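3-oxo-tetronate kinase (Salmonella typhimurium, PDB 3DQQ) probably catalyses the ATP-dependent phosphorylation of 3-oxo-tetronate to 3-oxo-tetronate 4-phosphate, as a member of the four-carbon acid sugar kinase family. Local coordinates at residues Y247-R252 and P396-L401; I354-V359 and R414-F419; I170-L175 and V198-N203. All blocks are in the same frame, centred on the assembly; numbering follows the deposited sequence.

Contact 1: residues Y247-R252 and P396-L401; sequences YPLSGR and PVSLAL
Leu249 meets Pro396 and Ser398 with every part of its side chain but one methyl. Leu249 CB lies 3.6 Å from Ser398 OG, and its CG 3.4 Å from the same oxygen. CG stands beside the backbone N and anti to the carbonyl carbon (chi1 -58°), and from there CD1 reaches past the serine to the loop before the strand. Leu249 CD1 lies 3.4 Å from Pro396 C and 4.2 Å from Pro396 CB, the latter an apolar contact. The polar element is the backbone: Leu249 N donates to Ser398 OG over 3.0 Å, with an N-H...O angle of 179°, so the bond is practically straight. Ser398, first residue of strand 398-402, holds OG beside its own backbone N (chi1 -65°), which points it at Leu249 N. Pro248 adds its CB at 4.0 Å from Ser398 OG. Asn391 on the adjacent strand 387-392 completes the arrangement, its OD1 bonding Ser398 OG and its ND2 bonding Tyr247 O. Since Ser398 OG accepts from Leu249 N, its own proton is available for Asn391 OD1. The chemistry thus implies a buried serine hydroxyl engaged by both, joining the loop ahead of strand 253-257 to strands 398-402 and 387-392.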
ATOM      1  N   TYR A 247       1.227   6.270  33.686  1.00 38.77           N
ATOM      2  CA  TYR A 247       1.631   7.649  33.401  1.00 38.30           C
ATOM      3  C   TYR A 247       3.125   7.689  33.119  1.00 37.67           C
ATOM      4  O   TYR A 247       3.894   7.060  33.802  1.00 37.20           O
ATOM      5  CB  TYR A 247       1.345   8.587  34.570  1.00 36.49           C
ATOM      6  CG  TYR A 247       1.408  10.035  34.140  1.00 36.50           C
ATOM      7  CD1 TYR A 247       0.282  10.666  33.602  1.00 33.59           C
ATOM      8  CD2 TYR A 247       2.593  10.746  34.199  1.00 32.44           C
ATOM      9  CE1 TYR A 247       0.320  11.948  33.185  1.00 32.86           C
ATOM     10  CE2 TYR A 247       2.639  12.034  33.787  1.00 33.31           C
ATOM     11  CZ  TYR A 247       1.494  12.638  33.278  1.00 33.69           C
ATOM     12  OH  TYR A 247       1.530  13.944  32.837  1.00 35.27           O
ATOM     13  N   PRO A 248       3.530   8.419  32.094  1.00 38.01           N
ATOM     14  CA  PRO A 248       4.911   8.334  31.674  1.00 38.77           C
ATOM     15  C   PRO A 248       5.906   8.930  32.641  1.00 39.01           C
ATOM     16  O   PRO A 248       5.590   9.889  33.314  1.00 38.82           O
ATOM     17  CB  PRO A 248       4.922   9.104  30.346  1.00 38.76           C
ATOM     18  CG  PRO A 248       3.746   9.943  30.358  1.00 38.26           C
ATOM     19  CD  PRO A 248       2.738   9.288  31.215  1.00 38.15           C
ATOM     20  N   LEU A 249       7.099   8.343  32.674  1.00 39.94           N
ATOM     21  CA  LEU A 249       8.213   8.746  33.549  1.00 40.60           C
ATOM     22  C   LEU A 249       8.881  10.046  33.128  1.00 41.19           C
ATOM     23  O   LEU A 249       8.700  10.499  32.026  1.00 42.34           O
ATOM     24  CB  LEU A 249       9.302   7.671  33.505  1.00 40.54           C
ATOM     25  CG  LEU A 249       8.942   6.244  33.896  1.00 40.02           C
ATOM     26  CD1 LEU A 249      10.130   5.332  33.674  1.00 39.19           C
ATOM     27  CD2 LEU A 249       8.559   6.261  35.325  1.00 37.93           C
ATOM     28  N   SER A 250       9.698  10.609  33.997  1.00 42.06           N
ATOM     29  CA  SER A 250      10.537  11.752  33.650  1.00 42.72           C
ATOM     30  C   SER A 250      11.755  11.370  32.848  1.00 42.73           C
ATOM     31  O   SER A 250      12.296  10.281  32.996  1.00 43.90           O
ATOM     32  CB  SER A 250      11.047  12.449  34.900  1.00 43.13           C
ATOM     33  OG  SER A 250      10.118  13.457  35.263  1.00 46.49           O
ATOM     34  N   GLY A 251      12.217  12.297  32.030  1.00 41.82           N
ATOM     35  CA  GLY A 251      13.421  12.072  31.277  1.00 41.43           C
ATOM     36  C   GLY A 251      13.228  12.393  29.830  1.00 40.86           C
ATOM     37  O   GLY A 251      12.111  12.612  29.377  1.00 40.48           O
ATOM     38  N   ARG A 252      14.323  12.403  29.095  1.00 41.07           N
ATOM     39  CA  ARG A 252      14.255  12.815  27.722  1.00 40.12           C
ATOM     40  C   ARG A 252      13.493  11.768  26.877  1.00 39.12           C
ATOM     41  O   ARG A 252      13.436  10.579  27.223  1.00 38.18           O
ATOM     42  CB  ARG A 252      15.657  13.124  27.186  1.00 41.35           C
ATOM     43  CG  ARG A 252      15.680  13.368  25.632  1.00 45.11           C
ATOM     44  CD  ARG A 252      15.458  14.841  25.168  1.00 52.72           C
ATOM     45  NE  ARG A 252      16.513  15.230  24.214  1.00 55.75           N
ATOM     46  CZ  ARG A 252      17.841  15.259  24.484  1.00 57.84           C
ATOM     47  NH1 ARG A 252      18.350  14.921  25.692  1.00 57.38           N
ATOM     48  NH2 ARG A 252      18.685  15.624  23.526  1.00 58.03           N
ATOM     49  N   PRO A 396      13.075   0.993  33.429  1.00 40.66           N
ATOM     50  CA  PRO A 396      12.463   2.306  33.675  1.00 40.14           C
ATOM     51  C   PRO A 396      12.298   3.066  32.352  1.00 39.96           C
ATOM     52  O   PRO A 396      13.041   4.005  32.066  1.00 40.41           O
ATOM     53  CB  PRO A 396      13.483   2.979  34.576  1.00 40.23           C
ATOM     54  CG  PRO A 396      14.819   2.400  34.091  1.00 40.26           C
ATOM     55  CD  PRO A 396      14.539   1.007  33.604  1.00 40.83           C
ATOM     56  N   VAL A 397      11.321   2.641  31.556  1.00 39.08           N
ATOM     57  CA  VAL A 397      11.134   3.111  30.215  1.00 38.09           C
ATOM     58  C   VAL A 397       9.649   3.285  29.981  1.00 37.31           C
ATOM     59  O   VAL A 397       8.871   2.509  30.472  1.00 36.36           O
ATOM     60  CB  VAL A 397      11.722   2.060  29.271  1.00 38.48           C
ATOM     61  CG1 VAL A 397      11.186   2.205  27.850  1.00 38.17           C
ATOM     62  CG2 VAL A 397      13.248   2.136  29.307  1.00 37.52           C
ATOM     63  N   SER A 398       9.268   4.309  29.229  1.00 37.17           N
ATOM     64  CA  SER A 398       7.883   4.590  28.909  1.00 37.25           C
ATOM     65  C   SER A 398       7.761   4.591  27.407  1.00 37.44           C
ATOM     66  O   SER A 398       8.640   5.117  26.719  1.00 37.61           O
ATOM     67  CB  SER A 398       7.470   5.964  29.417  1.00 37.32           C
ATOM     68  OG  SER A 398       7.508   6.047  30.828  1.00 38.58           O
ATOM     69  N   LEU A 399       6.669   4.026  26.896  1.00 37.37           N
ATOM     70  CA  LEU A 399       6.497   3.816  25.466  1.00 37.41           C
ATOM     71  C   LEU A 399       5.149   4.372  25.044  1.00 37.47           C
ATOM     72  O   LEU A 399       4.183   4.264  25.792  1.00 37.93           O
ATOM     73  CB  LEU A 399       6.506   2.317  25.197  1.00 37.60           C
ATOM     74  CG  LEU A 399       7.801   1.528  24.981  1.00 37.53           C
ATOM     75  CD1 LEU A 399       8.891   1.975  25.854  1.00 39.47           C
ATOM     76  CD2 LEU A 399       7.546   0.069  25.232  1.00 37.23           C
ATOM     77  N   ALA A 400       5.069   4.980  23.874  1.00 37.36           N
ATOM     78  CA  ALA A 400       3.779   5.262  23.265  1.00 38.22           C
ATOM     79  C   ALA A 400       3.847   4.685  21.870  1.00 38.78           C
ATOM     80  O   ALA A 400       4.503   5.248  21.016  1.00 39.52           O
ATOM     81  CB  ALA A 400       3.524   6.721  23.228  1.00 37.47           C
ATOM     82  N   LEU A 401       3.228   3.532  21.669  1.00 39.82           N
ATOM     83  CA  LEU A 401       3.341   2.759  20.442  1.00 41.04           C
ATOM     84  C   LEU A 401       2.122   2.933  19.564  1.00 42.19           C
ATOM     85  O   LEU A 401       1.056   2.554  19.923  1.00 42.76           O
ATOM     86  CB  LEU A 401       3.520   1.275  20.750  1.00 40.09           C
ATOM     87  CG  LEU A 401       4.556   0.964  21.833  1.00 39.69           C
ATOM     88  CD1 LEU A 401       4.631  -0.529  22.034  1.00 37.98           C
ATOM     89  CD2 LEU A 401       5.916   1.544  21.510  1.00 36.03           C
TER

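Contact 2: residues I354-V359 and R414-F419; sequences ITRFIV and RAQREF
The guanidinium of Arg356 is approached obliquely by Gln416 CG and Phe419 O, which lie 4.2 Å and 4.4 Å from Arg356 NH1. Neither is a bond; NH2 of the same group is hydrogen-bonded to Gly251 O. At the edge of the Phe419 ring, and in its plane, sits Arg414 O, and the same ring packs edge-to-face with Trp389. The Arg414 guanidinium carries Glu418 at its edge, in plane, where Arg414 NH1 and Glu418 OE1 form a salt bridge of 2.7 Å across the end of helix 411-417. Between strand and helix the closest meeting is apolar. Ile358 holds CG1 beside its backbone N (chi1 -57°) and continues extended (chi2 167°), which carries Ile358 CD1 to 3.8 Å from Gln416 CG and 3.9 Å from Ala415 CB. The Ile358 and Gln416 side chains cross at about a right angle. Strand 356-360 ends next to Gly361, assigned to ATP by similarity, and the Ile358 side chain is about 10 Å from that residue; the helix therefore packs beside a strand that probably leads to the nucleotide site. The chemistry implies an apolar association of Ile358 with Ala415 and the Gln416 chain, to which Arg356 adds a distant, non-bonded approach.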
ATOM      1  N   ILE A 354      17.801   7.940  27.338  1.00 35.55           N
ATOM      2  CA  ILE A 354      16.440   8.208  26.855  1.00 35.66           C
ATOM      3  C   ILE A 354      15.509   7.336  27.681  1.00 35.57           C
ATOM      4  O   ILE A 354      15.855   6.218  28.045  1.00 35.19           O
ATOM      5  CB  ILE A 354      16.214   7.938  25.356  1.00 35.25           C
ATOM      6  CG1 ILE A 354      17.131   8.840  24.538  1.00 35.47           C
ATOM      7  CG2 ILE A 354      14.756   8.204  24.976  1.00 34.61           C
ATOM      8  CD1 ILE A 354      17.075  10.279  24.932  1.00 34.07           C
ATOM      9  N   THR A 355      14.354   7.898  28.002  1.00 35.75           N
ATOM     10  CA  THR A 355      13.436   7.313  28.953  1.00 35.95           C
ATOM     11  C   THR A 355      12.015   7.140  28.366  1.00 35.50           C
ATOM     12  O   THR A 355      11.304   6.254  28.778  1.00 36.04           O
ATOM     13  CB  THR A 355      13.435   8.178  30.251  1.00 36.22           C
ATOM     14  OG1 THR A 355      13.025   7.378  31.342  1.00 38.90           O
ATOM     15  CG2 THR A 355      12.473   9.309  30.162  1.00 37.39           C
ATOM     16  N   ARG A 356      11.641   7.979  27.401  1.00 34.84           N
ATOM     17  CA  ARG A 356      10.360   7.943  26.737  1.00 34.24           C
ATOM     18  C   ARG A 356      10.511   7.732  25.238  1.00 33.68           C
ATOM     19  O   ARG A 356      11.162   8.506  24.579  1.00 32.98           O
ATOM     20  CB  ARG A 356       9.666   9.269  26.951  1.00 33.90           C
ATOM     21  CG  ARG A 356       9.112   9.419  28.345  1.00 35.96           C
ATOM     22  CD  ARG A 356       8.275  10.681  28.485  1.00 35.24           C
ATOM     23  NE  ARG A 356       9.184  11.808  28.516  1.00 36.81           N
ATOM     24  CZ  ARG A 356       8.905  13.041  28.112  1.00 35.89           C
ATOM     25  NH1 ARG A 356       7.710  13.385  27.644  1.00 36.23           N
ATOM     26  NH2 ARG A 356       9.844  13.952  28.212  1.00 34.72           N
ATOM     27  N   PHE A 357       9.861   6.708  24.697  1.00 33.40           N
ATOM     28  CA  PHE A 357       9.988   6.364  23.299  1.00 32.93           C
ATOM     29  C   PHE A 357       8.634   6.455  22.611  1.00 33.05           C
ATOM     30  O   PHE A 357       7.725   5.682  22.905  1.00 33.52           O
ATOM     31  CB  PHE A 357      10.473   4.945  23.183  1.00 33.04           C
ATOM     32  CG  PHE A 357      11.891   4.751  23.572  1.00 33.15           C
ATOM     33  CD1 PHE A 357      12.860   4.511  22.618  1.00 33.86           C
ATOM     34  CD2 PHE A 357      12.277   4.797  24.898  1.00 34.46           C
ATOM     35  CE1 PHE A 357      14.203   4.322  22.990  1.00 34.16           C
ATOM     36  CE2 PHE A 357      13.615   4.610  25.266  1.00 34.31           C
ATOM     37  CZ  PHE A 357      14.568   4.370  24.310  1.00 33.89           C
ATOM     38  N   ILE A 358       8.500   7.398  21.690  1.00 32.75           N
ATOM     39  CA  ILE A 358       7.291   7.564  20.930  1.00 32.99           C
ATOM     40  C   ILE A 358       7.553   6.870  19.591  1.00 33.19           C
ATOM     41  O   ILE A 358       8.405   7.289  18.842  1.00 32.76           O
ATOM     42  CB  ILE A 358       6.966   9.071  20.774  1.00 33.12           C
ATOM     43  CG1 ILE A 358       6.865   9.720  22.161  1.00 32.78           C
ATOM     44  CG2 ILE A 358       5.680   9.289  19.953  1.00 32.53           C
ATOM     45  CD1 ILE A 358       6.865  11.256  22.164  1.00 32.19           C
ATOM     46  N   VAL A 359       6.851   5.784  19.310  1.00 33.52           N
ATOM     47  CA  VAL A 359       7.200   4.963  18.162  1.00 34.15           C
ATOM     48  C   VAL A 359       6.000   4.860  17.214  1.00 35.35           C
ATOM     49  O   VAL A 359       4.875   4.597  17.653  1.00 35.29           O
ATOM     50  CB  VAL A 359       7.645   3.564  18.614  1.00 33.85           C
ATOM     51  CG1 VAL A 359       8.056   2.712  17.424  1.00 33.31           C
ATOM     52  CG2 VAL A 359       8.767   3.683  19.640  1.00 32.56           C
ATOM     53  N   ARG A 414       1.392  15.993  20.951  1.00 46.45           N
ATOM     54  CA  ARG A 414       0.461  15.814  22.061  1.00 47.24           C
ATOM     55  C   ARG A 414       1.013  14.826  23.040  1.00 46.40           C
ATOM     56  O   ARG A 414       0.974  15.081  24.235  1.00 46.15           O
ATOM     57  CB  ARG A 414      -0.935  15.414  21.585  1.00 47.41           C
ATOM     58  CG  ARG A 414      -1.534  16.542  20.686  1.00 50.84           C
ATOM     59  CD  ARG A 414      -3.055  16.464  20.439  1.00 52.03           C
ATOM     60  NE  ARG A 414      -3.462  15.095  20.112  1.00 55.79           N
ATOM     61  CZ  ARG A 414      -3.924  14.205  20.994  1.00 57.24           C
ATOM     62  NH1 ARG A 414      -4.069  14.505  22.287  1.00 57.22           N
ATOM     63  NH2 ARG A 414      -4.253  12.996  20.557  1.00 59.00           N
ATOM     64  N   ALA A 415       1.584  13.739  22.520  1.00 45.73           N
ATOM     65  CA  ALA A 415       2.238  12.722  23.332  1.00 45.51           C
ATOM     66  C   ALA A 415       3.130  13.322  24.414  1.00 45.20           C
ATOM     67  O   ALA A 415       3.292  12.757  25.478  1.00 44.71           O
ATOM     68  CB  ALA A 415       3.059  11.828  22.436  1.00 45.18           C
ATOM     69  N   GLN A 416       3.713  14.477  24.122  1.00 45.28           N
ATOM     70  CA  GLN A 416       4.656  15.115  25.008  1.00 45.41           C
ATOM     71  C   GLN A 416       4.022  16.233  25.807  1.00 45.84           C
ATOM     72  O   GLN A 416       4.232  16.341  26.996  1.00 45.30           O
ATOM     73  CB  GLN A 416       5.804  15.685  24.180  1.00 44.98           C
ATOM     74  CG  GLN A 416       6.831  14.668  23.742  1.00 44.20           C
ATOM     75  CD  GLN A 416       7.861  15.235  22.776  1.00 44.11           C
ATOM     76  OE1 GLN A 416       7.619  15.348  21.579  1.00 44.60           O
ATOM     77  NE2 GLN A 416       9.016  15.571  23.293  1.00 41.42           N
ATOM     78  N   ARG A 417       3.264  17.080  25.126  1.00 46.96           N
ATOM     79  CA  ARG A 417       2.780  18.341  25.691  1.00 47.77           C
ATOM     80  C   ARG A 417       1.622  18.151  26.647  1.00 48.25           C
ATOM     81  O   ARG A 417       1.481  18.885  27.620  1.00 47.80           O
ATOM     82  CB  ARG A 417       2.312  19.272  24.573  1.00 48.63           C
ATOM     83  CG  ARG A 417       3.426  19.888  23.768  1.00 49.63           C
ATOM     84  CD  ARG A 417       3.898  21.211  24.330  1.00 51.63           C
ATOM     85  NE  ARG A 417       4.917  21.822  23.471  1.00 52.51           N
ATOM     86  CZ  ARG A 417       4.673  22.369  22.273  1.00 53.44           C
ATOM     87  NH1 ARG A 417       3.446  22.391  21.725  1.00 53.01           N
ATOM     88  NH2 ARG A 417       5.680  22.894  21.599  1.00 53.48           N
ATOM     89  N   GLU A 418       0.772  17.177  26.358  1.00 48.92           N
ATOM     90  CA  GLU A 418      -0.324  16.861  27.260  1.00 49.45           C
ATOM     91  C   GLU A 418       0.051  15.868  28.348  1.00 48.87           C
ATOM     92  O   GLU A 418      -0.823  15.361  29.015  1.00 49.27           O
ATOM     93  CB  GLU A 418      -1.527  16.384  26.463  1.00 49.23           C
ATOM     94  CG  GLU A 418      -2.114  17.534  25.666  1.00 51.43           C
ATOM     95  CD  GLU A 418      -2.909  17.084  24.436  1.00 53.63           C
ATOM     96  OE1 GLU A 418      -3.641  16.038  24.511  1.00 60.04           O
ATOM     97  OE2 GLU A 418      -2.814  17.791  23.393  1.00 58.71           O
ATOM     98  N   PHE A 419       1.334  15.597  28.551  1.00 48.60           N
ATOM     99  CA  PHE A 419       1.732  14.688  29.599  1.00 48.85           C
ATOM    100  C   PHE A 419       3.062  15.098  30.138  1.00 50.24           C
ATOM    101  O   PHE A 419       4.073  14.746  29.615  1.00 50.46           O
ATOM    102  CB  PHE A 419       1.797  13.273  29.062  1.00 47.73           C
ATOM    103  CG  PHE A 419       0.517  12.810  28.490  1.00 46.40           C
ATOM    104  CD1 PHE A 419      -0.412  12.159  29.278  1.00 44.89           C
ATOM    105  CD2 PHE A 419       0.203  13.074  27.170  1.00 45.19           C
ATOM    106  CE1 PHE A 419      -1.623  11.745  28.753  1.00 43.80           C
ATOM    107  CE2 PHE A 419      -1.012  12.671  26.642  1.00 45.23           C
ATOM    108  CZ  PHE A 419      -1.925  11.999  27.445  1.00 44.62           C
TER

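Contact 3: residues I170-L175 and V198-N203; sequences IPAQTL and VLDALN
Ile170 and Leu199 form a parallel beta bridge, with CA atoms 5.0 Å apart, where strand 167-170, outermost within this chain, pairs with strand 196-199 in the alpha/beta sugar-binding domain. Two backbone bonds flank the bridge: Ile170 N gives to Val198 O at 2.7 Å, and Asp200 N returns to Ile170 O at 3.1 Å. Beyond this pair the first segment turns into helix 172-177, with Pro171 at its N-cap, while the second leaves the strand. Ile170 and Leu199 lie side by side and point the same way, CG1 of the former 3.8 Å from CD1 of the latter; helix 179-191 packs on Ile170 and helix 204-214 on Leu199. Leu202 CD1 reaches Ala172 CB at 4.2 Å. Asp200 makes the polar side-chain bond of the contact. Its CG stands beside the backbone N (chi1 -74°), which directs the carboxylate to the start of helix 172-177, where the Ala172 N-H and the helix N terminus would probably stabilise its charge. OD2 is shared with Gln127 N, and OD1 has a weak bond from Gly128 N. Ala172 N meets Asp200 OD2 at 3.0 Å from above the carboxylate plane, 41° out of it.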
ATOM      1  N   ILE A 170     -29.198 -12.870  21.410  1.00 35.62           N
ATOM      2  CA  ILE A 170     -29.997 -12.044  22.307  1.00 35.58           C
ATOM      3  C   ILE A 170     -30.161 -10.713  21.593  1.00 36.00           C
ATOM      4  O   ILE A 170     -29.230  -9.969  21.452  1.00 37.18           O
ATOM      5  CB  ILE A 170     -29.324 -11.805  23.676  1.00 35.72           C
ATOM      6  CG1 ILE A 170     -28.984 -13.127  24.351  1.00 36.17           C
ATOM      7  CG2 ILE A 170     -30.218 -10.972  24.601  1.00 35.42           C
ATOM      8  CD1 ILE A 170     -30.133 -13.913  24.763  1.00 35.99           C
ATOM      9  N   PRO A 171     -31.356 -10.401  21.145  1.00 36.27           N
ATOM     10  CA  PRO A 171     -31.552  -9.136  20.418  1.00 36.36           C
ATOM     11  C   PRO A 171     -31.598  -7.872  21.281  1.00 36.39           C
ATOM     12  O   PRO A 171     -31.986  -7.917  22.441  1.00 36.94           O
ATOM     13  CB  PRO A 171     -32.920  -9.334  19.760  1.00 35.79           C
ATOM     14  CG  PRO A 171     -33.611 -10.286  20.640  1.00 35.19           C
ATOM     15  CD  PRO A 171     -32.606 -11.159  21.304  1.00 35.99           C
ATOM     16  N   ALA A 172     -31.259  -6.748  20.664  1.00 36.92           N
ATOM     17  CA  ALA A 172     -31.332  -5.407  21.283  1.00 36.63           C
ATOM     18  C   ALA A 172     -32.578  -5.201  22.123  1.00 36.70           C
ATOM     19  O   ALA A 172     -32.530  -4.753  23.274  1.00 36.95           O
ATOM     20  CB  ALA A 172     -31.270  -4.373  20.221  1.00 35.78           C
ATOM     21  N   GLN A 173     -33.713  -5.564  21.567  1.00 37.11           N
ATOM     22  CA  GLN A 173     -34.965  -5.396  22.305  1.00 36.84           C
ATOM     23  C   GLN A 173     -34.987  -6.083  23.669  1.00 37.13           C
ATOM     24  O   GLN A 173     -35.618  -5.564  24.590  1.00 38.35           O
ATOM     25  CB  GLN A 173     -36.138  -5.881  21.469  1.00 36.65           C
ATOM     26  CG  GLN A 173     -36.471  -4.949  20.342  1.00 36.49           C
ATOM     27  CD  GLN A 173     -35.747  -5.237  19.035  1.00 39.64           C
ATOM     28  OE1 GLN A 173     -34.919  -6.168  18.939  1.00 40.83           O
ATOM     29  NE2 GLN A 173     -36.061  -4.425  17.996  1.00 38.66           N
ATOM     30  N   THR A 174     -34.342  -7.241  23.825  1.00 36.89           N
ATOM     31  CA  THR A 174     -34.299  -7.889  25.148  1.00 36.93           C
ATOM     32  C   THR A 174     -33.424  -7.085  26.124  1.00 37.21           C
ATOM     33  O   THR A 174     -33.772  -6.852  27.269  1.00 36.35           O
ATOM     34  CB  THR A 174     -33.743  -9.288  25.038  1.00 36.84           C
ATOM     35  OG1 THR A 174     -34.540 -10.056  24.139  1.00 35.22           O
ATOM     36  CG2 THR A 174     -33.691  -9.976  26.394  1.00 36.28           C
ATOM     37  N   LEU A 175     -32.263  -6.673  25.653  1.00 38.39           N
ATOM     38  CA  LEU A 175     -31.387  -5.821  26.434  1.00 39.03           C
ATOM     39  C   LEU A 175     -32.183  -4.612  26.901  1.00 39.66           C
ATOM     40  O   LEU A 175     -32.053  -4.168  28.029  1.00 39.52           O
ATOM     41  CB  LEU A 175     -30.206  -5.385  25.562  1.00 38.80           C
ATOM     42  CG  LEU A 175     -28.887  -6.158  25.599  1.00 38.72           C
ATOM     43  CD1 LEU A 175     -28.986  -7.576  26.013  1.00 38.19           C
ATOM     44  CD2 LEU A 175     -28.241  -6.063  24.256  1.00 39.31           C
ATOM     45  N   VAL A 198     -24.823 -14.912  20.703  1.00 33.28           N
ATOM     46  CA  VAL A 198     -24.389 -13.614  20.230  1.00 33.67           C
ATOM     47  C   VAL A 198     -25.255 -12.576  20.899  1.00 34.96           C
ATOM     48  O   VAL A 198     -26.472 -12.754  21.068  1.00 35.25           O
ATOM     49  CB  VAL A 198     -24.527 -13.471  18.705  1.00 33.89           C
ATOM     50  CG1 VAL A 198     -24.149 -12.025  18.236  1.00 32.21           C
ATOM     51  CG2 VAL A 198     -23.634 -14.467  18.005  1.00 33.33           C
ATOM     52  N   LEU A 199     -24.626 -11.481  21.292  1.00 35.92           N
ATOM     53  CA  LEU A 199     -25.303 -10.394  22.022  1.00 36.34           C
ATOM     54  C   LEU A 199     -25.331  -9.106  21.192  1.00 36.68           C
ATOM     55  O   LEU A 199     -24.290  -8.642  20.711  1.00 36.20           O
ATOM     56  CB  LEU A 199     -24.545 -10.135  23.320  1.00 36.35           C
ATOM     57  CG  LEU A 199     -24.911 -10.921  24.574  1.00 36.76           C
ATOM     58  CD1 LEU A 199     -25.240 -12.333  24.210  1.00 33.86           C
ATOM     59  CD2 LEU A 199     -23.761 -10.788  25.613  1.00 36.13           C
ATOM     60  N   ASP A 200     -26.504  -8.533  21.011  1.00 37.18           N
ATOM     61  CA  ASP A 200     -26.617  -7.307  20.253  1.00 38.41           C
ATOM     62  C   ASP A 200     -26.071  -6.098  21.015  1.00 38.12           C
ATOM     63  O   ASP A 200     -26.023  -6.092  22.229  1.00 39.06           O
ATOM     64  CB  ASP A 200     -28.081  -7.032  19.905  1.00 40.36           C
ATOM     65  CG  ASP A 200     -28.645  -7.963  18.774  1.00 46.43           C
ATOM     66  OD1 ASP A 200     -28.007  -9.010  18.421  1.00 54.00           O
ATOM     67  OD2 ASP A 200     -29.770  -7.635  18.264  1.00 52.87           O
ATOM     68  N   ALA A 201     -25.655  -5.077  20.281  1.00 37.72           N
ATOM     69  CA  ALA A 201     -25.346  -3.783  20.848  1.00 37.78           C
ATOM     70  C   ALA A 201     -25.385  -2.725  19.718  1.00 37.88           C
ATOM     71  O   ALA A 201     -24.741  -2.862  18.691  1.00 36.47           O
ATOM     72  CB  ALA A 201     -24.009  -3.801  21.514  1.00 37.07           C
ATOM     73  N   LEU A 202     -26.189  -1.690  19.921  1.00 38.77           N
ATOM     74  CA  LEU A 202     -26.243  -0.541  19.044  1.00 39.32           C
ATOM     75  C   LEU A 202     -25.599   0.668  19.696  1.00 40.06           C
ATOM     76  O   LEU A 202     -25.373   1.678  19.044  1.00 41.41           O
ATOM     77  CB  LEU A 202     -27.701  -0.209  18.722  1.00 39.37           C
ATOM     78  CG  LEU A 202     -28.615  -1.414  18.396  1.00 38.56           C
ATOM     79  CD1 LEU A 202     -30.091  -0.965  18.097  1.00 33.49           C
ATOM     80  CD2 LEU A 202     -27.987  -2.274  17.254  1.00 33.16           C
ATOM     81  N   ASN A 203     -25.308   0.590  20.979  1.00 40.56           N
ATOM     82  CA  ASN A 203     -24.868   1.764  21.715  1.00 40.54           C
ATOM     83  C   ASN A 203     -24.266   1.329  23.025  1.00 41.55           C
ATOM     84  O   ASN A 203     -24.465   0.201  23.477  1.00 41.27           O
ATOM     85  CB  ASN A 203     -26.049   2.697  21.979  1.00 39.42           C
ATOM     86  CG  ASN A 203     -27.153   2.021  22.709  1.00 39.97           C
ATOM     87  OD1 ASN A 203     -26.949   1.400  23.739  1.00 45.21           O
ATOM     88  ND2 ASN A 203     -28.339   2.137  22.204  1.00 41.29           N
TER

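How the contacts relate
From the N terminus, contact 3 comes first and is the most local: it closes a loop of 22 residues within the sugar-binding domain and is complete before either other contact opens. Contact 1 opens at 247-252 and contact 2 at 354-359; contact 1 then closes at 396-401 and contact 2 at 414-419, so these two cross. They also touch: strands 398-402 and 356-360 are neighbours, with Ser398 O 2.8 Å from Phe357 N and Ser398 N 2.9 Å from Thr355 O, both probable hydrogen bonds. Together they bring the loop ahead of strand 253-257 and the C-terminal helix 411-417 onto adjoining strands. Contact 3 lies on the opposite side of the chain's centre, its own centre about 40 Å from each of theirs.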